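Local coordinates for protein mRNA export factor MEX67 (Candida albicans, PDB 1Q40) that probably acts as an mRNA export factor, here represented by an NTF2-like domain that pairs with a second protein, at residues B[18-23]-B[187-192]; B[102-107]-B[200-205]; B[123-128]-B[132-137]. All blocks are in the same frame, centred on the assembly; numbering follows the deposited sequence.

The three contacts belong to one NTF2-like domain and meet on its curved sheet. Contact 1 and contact 3 are adjacent, their centres about 9 Å apart: Phe-187 N lies 2.8 Å from Ile-136 O, a probable hydrogen bond between neighbouring strands, and Ile-21 packs on Ile-136. Contact 1 joins contact 2 through the next strand pair, where Val-188 O is 2.9 Å from Ala-200 N and Phe-187 packs on Asp-202. Contacts 2 and 3 do not touch; their nearest atoms are about 7 Å apart. Segments 18-23 and 102-107, helical for most of their length, cover one side of the sheet, while Tyr-126, Met-135, Val-188, Ser-201 and Thr-203 reach another protein chain on the other.

Contact 1 of 3, residues B[18-23]-B[187-192]; sequences TNFIAN and FVVIPG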
# COMPACT_ATOMS: atom_id res chain seq x y z
N THR B 18 14.31 8.58 -9.01
CA THR B 18 13.98 9.99 -8.82
C THR B 18 13.71 10.67 -10.16
O THR B 18 12.83 11.52 -10.26
CB THR B 18 15.12 10.71 -8.06
OG1 THR B 18 15.20 10.21 -6.72
CG2 THR B 18 14.82 12.20 -7.88
N ASN B 19 14.48 10.30 -11.18
CA ASN B 19 14.28 10.83 -12.52
C ASN B 19 13.02 10.27 -13.16
O ASN B 19 12.26 11.01 -13.78
CB ASN B 19 15.48 10.51 -13.42
CG ASN B 19 16.74 11.27 -13.01
OD1 ASN B 19 16.76 11.98 -12.00
ND2 ASN B 19 17.80 11.11 -13.79
N PHE B 20 12.80 8.96 -13.01
CA PHE B 20 11.60 8.31 -13.56
C PHE B 20 10.36 9.01 -13.02
O PHE B 20 9.50 9.40 -13.80
CB PHE B 20 11.57 6.82 -13.21
CG PHE B 20 10.29 6.13 -13.61
CD1 PHE B 20 10.13 5.62 -14.89
CD2 PHE B 20 9.24 6.00 -12.71
CE1 PHE B 20 8.95 4.99 -15.27
CE2 PHE B 20 8.05 5.38 -13.08
CZ PHE B 20 7.91 4.87 -14.37
N ILE B 21 10.30 9.19 -11.70
CA ILE B 21 9.15 9.78 -11.03
C ILE B 21 8.96 11.26 -11.41
O ILE B 21 7.82 11.71 -11.56
CB ILE B 21 9.30 9.63 -9.48
CG1 ILE B 21 9.11 8.16 -9.06
CG2 ILE B 21 8.32 10.54 -8.72
CD1 ILE B 21 7.68 7.60 -9.22
N ALA B 22 10.06 11.98 -11.57
CA ALA B 22 10.03 13.40 -11.93
C ALA B 22 9.43 13.62 -13.32
O ALA B 22 8.57 14.47 -13.51
CB ALA B 22 11.44 14.00 -11.86
N ASN B 23 9.89 12.83 -14.29
CA ASN B 23 9.36 12.88 -15.65
C ASN B 23 7.94 12.34 -15.73
O ASN B 23 7.11 12.89 -16.44
CB ASN B 23 10.25 12.10 -16.62
CG ASN B 23 9.69 12.08 -18.04
OD1 ASN B 23 9.42 11.01 -18.60
ND2 ASN B 23 9.48 13.27 -18.61
N PHE B 187 5.14 1.16 -8.94
CA PHE B 187 5.55 0.76 -10.28
C PHE B 187 6.53 -0.43 -10.18
O PHE B 187 7.43 -0.41 -9.34
CB PHE B 187 6.28 1.91 -10.98
CG PHE B 187 5.49 3.19 -11.10
CD1 PHE B 187 4.74 3.44 -12.24
CD2 PHE B 187 5.55 4.16 -10.11
CE1 PHE B 187 4.03 4.63 -12.38
CE2 PHE B 187 4.84 5.36 -10.24
CZ PHE B 187 4.09 5.59 -11.38
N VAL B 188 6.35 -1.45 -11.01
CA VAL B 188 7.43 -2.40 -11.28
C VAL B 188 7.98 -2.02 -12.65
O VAL B 188 7.27 -2.07 -13.64
CB VAL B 188 6.93 -3.86 -11.31
CG1 VAL B 188 8.07 -4.82 -11.64
CG2 VAL B 188 6.29 -4.23 -10.00
N VAL B 189 9.24 -1.59 -12.69
CA VAL B 189 9.89 -1.14 -13.92
C VAL B 189 10.96 -2.15 -14.35
O VAL B 189 11.78 -2.58 -13.53
CB VAL B 189 10.52 0.26 -13.73
CG1 VAL B 189 10.99 0.83 -15.07
CG2 VAL B 189 9.54 1.21 -13.04
N ILE B 190 10.95 -2.52 -15.63
CA ILE B 190 11.88 -3.52 -16.17
C ILE B 190 12.66 -2.97 -17.39
O ILE B 190 12.27 -1.97 -17.97
CB ILE B 190 11.10 -4.82 -16.53
CG1 ILE B 190 10.06 -4.57 -17.62
CG2 ILE B 190 10.43 -5.40 -15.29
CD1 ILE B 190 9.37 -5.83 -18.13
N PRO B 191 13.78 -3.61 -17.75
CA PRO B 191 14.53 -3.23 -18.96
C PRO B 191 13.75 -3.36 -20.27
O PRO B 191 13.76 -2.42 -21.08
CB PRO B 191 15.72 -4.20 -18.95
CG PRO B 191 15.85 -4.65 -17.55
CD PRO B 191 14.44 -4.71 -17.02
N GLY B 192 13.08 -4.49 -20.49
CA GLY B 192 12.24 -4.68 -21.66
C GLY B 192 13.02 -4.88 -22.94
O GLY B 192 12.65 -4.38 -24.01
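Phe-20 and Ile-21 of helix 18-23 face Phe-187 and Val-189 of strand 187-190, with the N-to-C directions of the two segments at 115° and their axes 12.0 Å apart at the closest. The nearest alpha carbons, Phe-20 CA and Val-189 CA, are still 9.6 Å from each other, and side chains alone bridge the gap. With CG anti to the backbone N (chi1 174°), the Phe-20 ring is carried off the helix toward the strand. Its CE2 corner stands over the centre of the Phe-187 ring, 3.9 Å from Phe-187 CG. The pair is T-shaped: the edge of Phe-20 meets the face of Phe-187, with centroids 5.2 Å apart and planes at 78°. As in other NTF2-like folds, the N-terminal helix 14-29 packs across the curved sheet, planting apolar residues on it. Val-189 takes up a face of the Phe-20 ring near its rim, where its CG2 methyl is 4.2 Å from Phe-20 CZ. Ile-21 adds a second anchor through its far methyl, CD1, which lies 3.8 Å from Phe-187 CE2 and comes obliquely to that ring from the side on which Phe-20 sits. Tyr-24, one turn after Phe-20, makes another edge-to-face pair with Phe-187. On the adjacent strand, Ile-136 touches Phe-20, Ile-21 and Val-189.

Contact 2 of 3, residues B[102-107]-B[200-205]; sequences KSFQQL and ASDTLL
Phe-104 and Leu-107, in and just after the last turn of helix 96-105, reach across to Asp-202 and Leu-204 of strand 200-205, the backbones staying well apart with Leu-107 CA 10.8 Å from Leu-204 CA. The two leucines meet tip to tip, Leu-107 CD1 lying 4.0 Å from Leu-204 CD2. Leu-204 has its CG anti to the backbone N (chi1 174°), which extends the branch toward Leu-107. Phe-104 offers its edge: CZ is 4.1 Å from Asp-202 OD2, which lies near the ring plane, and the carboxylate is turned 61° against the ring. An oxygen at the hydrogen-bearing rim would be mildly favourable, but OD2 is held by a salt bridge to Arg-185 and a hydrogen bond with Tyr-39 OH, which would probably offset much of the buried charge. Gln-106 NE2 bonds back to Lys-102 O at 3.0 Å from well above the carbonyl plane, and Arg-32 bonds to the carbonyl oxygens of Phe-104 and Leu-107. Phe-104 is wedged between secondary structures, in edge-to-face pairs with Trp-28 of helix 14-29 and Phe-45 of strand 44-49, while strand 198-208 runs between strands 44-49 and 181-190 and sends Ser-201 and Thr-203 to a neighbouring protein chain.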
# COMPACT_ATOMS: atom_id res chain seq x y z
N LYS B 102 -7.18 4.48 -21.59
CA LYS B 102 -8.59 4.76 -21.27
C LYS B 102 -8.82 4.94 -19.76
O LYS B 102 -9.57 5.82 -19.35
CB LYS B 102 -9.50 3.69 -21.87
CG LYS B 102 -9.62 3.77 -23.38
CD LYS B 102 -10.52 2.67 -24.00
CE LYS B 102 -10.32 2.61 -25.51
NZ LYS B 102 -11.23 1.67 -26.24
N SER B 103 -8.16 4.15 -18.92
CA SER B 103 -8.25 4.34 -17.47
C SER B 103 -7.68 5.70 -17.06
O SER B 103 -8.26 6.38 -16.23
CB SER B 103 -7.52 3.25 -16.70
OG SER B 103 -8.12 1.99 -16.91
N PHE B 104 -6.55 6.06 -17.65
CA PHE B 104 -5.89 7.33 -17.34
C PHE B 104 -6.78 8.53 -17.71
O PHE B 104 -6.76 9.53 -17.00
CB PHE B 104 -4.55 7.46 -18.09
CG PHE B 104 -3.43 6.55 -17.58
CD1 PHE B 104 -3.57 5.75 -16.44
CD2 PHE B 104 -2.22 6.51 -18.27
CE1 PHE B 104 -2.51 4.93 -16.01
CE2 PHE B 104 -1.17 5.69 -17.84
CZ PHE B 104 -1.31 4.90 -16.70
N GLN B 105 -7.54 8.42 -18.79
CA GLN B 105 -8.44 9.50 -19.22
C GLN B 105 -9.61 9.73 -18.26
O GLN B 105 -10.20 10.80 -18.27
CB GLN B 105 -9.03 9.20 -20.61
CG GLN B 105 -8.05 9.21 -21.74
CD GLN B 105 -8.72 8.96 -23.08
OE1 GLN B 105 -9.24 7.87 -23.33
NE2 GLN B 105 -8.73 9.97 -23.95
N GLN B 106 -9.94 8.71 -17.46
CA GLN B 106 -11.06 8.77 -16.52
C GLN B 106 -10.67 9.19 -15.09
O GLN B 106 -11.50 9.21 -14.19
CB GLN B 106 -11.77 7.42 -16.46
CG GLN B 106 -12.38 6.99 -17.79
CD GLN B 106 -12.90 5.57 -17.73
OE1 GLN B 106 -13.87 5.29 -17.02
NE2 GLN B 106 -12.24 4.68 -18.43
N LEU B 107 -9.40 9.51 -14.89
CA LEU B 107 -8.93 10.03 -13.62
C LEU B 107 -8.87 11.57 -13.71
O LEU B 107 -8.42 12.12 -14.72
CB LEU B 107 -7.57 9.43 -13.27
CG LEU B 107 -7.59 7.93 -12.93
CD1 LEU B 107 -6.20 7.33 -12.93
CD2 LEU B 107 -8.25 7.68 -11.60
N ALA B 200 5.83 -2.69 -16.05
CA ALA B 200 5.16 -3.98 -16.06
C ALA B 200 3.85 -3.96 -15.27
O ALA B 200 2.88 -4.61 -15.65
CB ALA B 200 6.07 -5.06 -15.50
N SER B 201 3.87 -3.25 -14.15
CA SER B 201 2.75 -3.18 -13.20
C SER B 201 2.69 -1.79 -12.60
O SER B 201 3.72 -1.18 -12.33
CB SER B 201 2.91 -4.23 -12.09
OG SER B 201 1.97 -4.03 -11.04
N ASP B 202 1.48 -1.30 -12.36
CA ASP B 202 1.24 0.06 -11.91
C ASP B 202 -0.06 0.04 -11.10
O ASP B 202 -1.13 -0.21 -11.66
CB ASP B 202 1.10 0.94 -13.15
CG ASP B 202 0.97 2.41 -12.85
OD1 ASP B 202 0.75 2.81 -11.68
OD2 ASP B 202 1.04 3.26 -13.76
N THR B 203 0.04 0.27 -9.78
CA THR B 203 -1.13 0.32 -8.90
C THR B 203 -1.21 1.67 -8.19
O THR B 203 -0.25 2.08 -7.55
CB THR B 203 -1.13 -0.83 -7.84
OG1 THR B 203 0.14 -0.92 -7.17
CG2 THR B 203 -1.24 -2.17 -8.51
N LEU B 204 -2.36 2.33 -8.31
CA LEU B 204 -2.60 3.64 -7.73
C LEU B 204 -3.66 3.48 -6.66
O LEU B 204 -4.73 2.96 -6.94
CB LEU B 204 -3.12 4.60 -8.81
CG LEU B 204 -3.56 6.00 -8.37
CD1 LEU B 204 -2.46 6.75 -7.63
CD2 LEU B 204 -4.00 6.80 -9.58
N LEU B 205 -3.35 3.94 -5.45
CA LEU B 205 -4.29 3.94 -4.34
C LEU B 205 -4.66 5.39 -4.01
O LEU B 205 -3.78 6.22 -3.80
CB LEU B 205 -3.68 3.26 -3.11
CG LEU B 205 -4.68 3.02 -1.95
CD1 LEU B 205 -4.35 1.74 -1.23
CD2 LEU B 205 -4.68 4.16 -0.93

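Contact 3 of 3, residues B[123-128]-B[132-137]; sequences MEVYKF and NGIMIT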
# COMPACT_ATOMS: atom_id res chain seq x y z
N MSE B 123 9.29 8.09 -0.73
CA MSE B 123 9.53 7.09 -1.77
C MSE B 123 10.43 5.98 -1.25
O MSE B 123 11.38 6.25 -0.52
CB MSE B 123 10.18 7.77 -2.97
CG MSE B 123 10.24 6.95 -4.26
SE MSE B 123 11.21 7.88 -5.72
CE MSE B 123 10.85 9.68 -5.24
N GLU B 124 10.13 4.74 -1.63
CA GLU B 124 11.04 3.60 -1.47
C GLU B 124 11.38 3.04 -2.85
O GLU B 124 10.53 3.00 -3.73
CB GLU B 124 10.39 2.50 -0.64
CG GLU B 124 9.91 2.94 0.73
CD GLU B 124 8.50 3.54 0.71
OE1 GLU B 124 8.36 4.70 1.11
OE2 GLU B 124 7.54 2.84 0.31
N VAL B 125 12.63 2.62 -3.04
CA VAL B 125 13.05 1.97 -4.27
C VAL B 125 13.99 0.80 -3.95
O VAL B 125 14.94 0.95 -3.18
CB VAL B 125 13.70 2.98 -5.27
CG1 VAL B 125 14.73 3.84 -4.59
CG2 VAL B 125 14.33 2.25 -6.47
N TYR B 126 13.69 -0.36 -4.52
CA TYR B 126 14.42 -1.59 -4.23
C TYR B 126 14.27 -2.59 -5.38
O TYR B 126 13.48 -2.38 -6.29
CB TYR B 126 13.94 -2.19 -2.90
CG TYR B 126 12.42 -2.34 -2.77
CD1 TYR B 126 11.82 -3.58 -2.91
CD2 TYR B 126 11.61 -1.25 -2.48
CE1 TYR B 126 10.43 -3.74 -2.79
CE2 TYR B 126 10.21 -1.39 -2.36
CZ TYR B 126 9.64 -2.64 -2.51
OH TYR B 126 8.28 -2.81 -2.38
N LYS B 127 15.02 -3.68 -5.32
CA LYS B 127 15.02 -4.69 -6.38
C LYS B 127 13.75 -5.56 -6.37
O LYS B 127 13.27 -5.98 -5.32
CB LYS B 127 16.24 -5.62 -6.24
CG LYS B 127 17.55 -5.03 -6.76
CD LYS B 127 18.68 -6.07 -6.71
CE LYS B 127 20.04 -5.46 -7.02
NZ LYS B 127 21.07 -6.50 -7.33
N PHE B 128 13.23 -5.81 -7.57
CA PHE B 128 12.26 -6.86 -7.82
C PHE B 128 13.03 -8.20 -7.94
O PHE B 128 14.13 -8.21 -8.50
CB PHE B 128 11.51 -6.54 -9.13
CG PHE B 128 10.24 -7.32 -9.32
CD1 PHE B 128 9.14 -7.09 -8.51
CD2 PHE B 128 10.14 -8.28 -10.32
CE1 PHE B 128 7.97 -7.81 -8.68
CE2 PHE B 128 8.97 -9.00 -10.49
CZ PHE B 128 7.88 -8.76 -9.67
N ASN B 132 15.39 -8.60 -13.58
CA ASN B 132 16.23 -7.42 -13.33
C ASN B 132 15.42 -6.12 -13.21
O ASN B 132 15.84 -5.07 -13.70
CB ASN B 132 17.31 -7.31 -14.41
CG ASN B 132 18.72 -7.23 -13.83
OD1 ASN B 132 19.37 -6.19 -13.90
ND2 ASN B 132 19.18 -8.33 -13.24
N GLY B 133 14.28 -6.19 -12.53
CA GLY B 133 13.42 -5.04 -12.35
C GLY B 133 13.66 -4.32 -11.03
O GLY B 133 14.37 -4.82 -10.16
N ILE B 134 13.08 -3.13 -10.90
CA ILE B 134 13.05 -2.40 -9.64
C ILE B 134 11.62 -2.02 -9.28
O ILE B 134 10.78 -1.86 -10.16
CB ILE B 134 13.99 -1.15 -9.68
CG1 ILE B 134 13.50 -0.10 -10.67
CG2 ILE B 134 15.43 -1.56 -10.02
CD1 ILE B 134 14.07 1.26 -10.41
N MSE B 135 11.36 -1.92 -7.99
CA MSE B 135 10.09 -1.48 -7.43
C MSE B 135 10.25 -0.04 -7.01
O MSE B 135 11.19 0.28 -6.30
CB MSE B 135 9.75 -2.29 -6.19
CG MSE B 135 9.58 -3.76 -6.40
SE MSE B 135 7.70 -4.25 -6.38
CE MSE B 135 7.33 -4.33 -4.60
N ILE B 136 9.33 0.81 -7.44
CA ILE B 136 9.27 2.20 -7.00
C ILE B 136 7.89 2.48 -6.41
O ILE B 136 6.89 2.35 -7.10
CB ILE B 136 9.54 3.17 -8.17
CG1 ILE B 136 10.85 2.83 -8.89
CG2 ILE B 136 9.56 4.60 -7.65
CD1 ILE B 136 10.99 3.48 -10.25
N THR B 137 7.85 2.88 -5.14
CA THR B 137 6.61 3.28 -4.48
C THR B 137 6.69 4.73 -4.01
O THR B 137 7.61 5.11 -3.28
CB THR B 137 6.29 2.33 -3.32
OG1 THR B 137 5.99 1.04 -3.85
CG2 THR B 137 5.02 2.72 -2.60
O HOH W 1 6.93 -0.84 -2.57
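A beta hairpin brings together strands 122-127 and 134-146 in the NTF2-like sheet, and the paired segments 123-127 and 134-137 run antiparallel at 168°. Glu-124 with Thr-137 and Tyr-126 with Met-135 are the hydrogen-bonded pairs. Tyr-126 O receives Met-135 N at 2.8 Å, and Tyr-126 N returns a bond to Met-135 O at 3.1 Å. Toward the turn, a further bond runs from Phe-128 N to Gly-133 O, with the donor above the carbonyl plane. Between the hydrogen-bonded pairs lies Val-125 with Ile-136, a non-hydrogen-bonded pair whose side chains turn to the face covered by helix 14-29. There selenomethionine Met-123 lies alongside Ile-136, its SE 4.1 Å from Ile-136 CG2, and Val-125 CG2 is 4.1 Å from Ile-134 CD1.

Tyr-126 and Met-135, also a selenomethionine, share the other face. The tyrosine CG stands between the backbone N and the carbonyl carbon (chi1 50°), bringing the ring over the neighbouring strand. Met-135 CB sits over the ring face, 3.8 Å from the Tyr-126 centroid, a CH-pi contact. The bend at chi2 (-104°) carries the Met-135 selenium to the edge of Phe-128, where SE is 3.8 Å from Phe-128 CD1, a Met-aromatic contact.

Glu-124 OE2 comes 3.9 Å from Thr-137 CG2, but its polar partner is His-139, and Thr-137 OG1 bonds to Thr-186 OG1. Glu-124 OE1 forms a salt bridge with a basic residue of a neighbouring protein chain, and apolar side chains of that chain pack on Tyr-126 and Met-135. This face forms part of the interface with the second chain, through a Met-aromatic cluster and a carboxylate whose charge His-139 and the basic residue probably offset, although an acidic group of that chain is also near; the face bearing Val-125 and Ile-136 is mainly apolar.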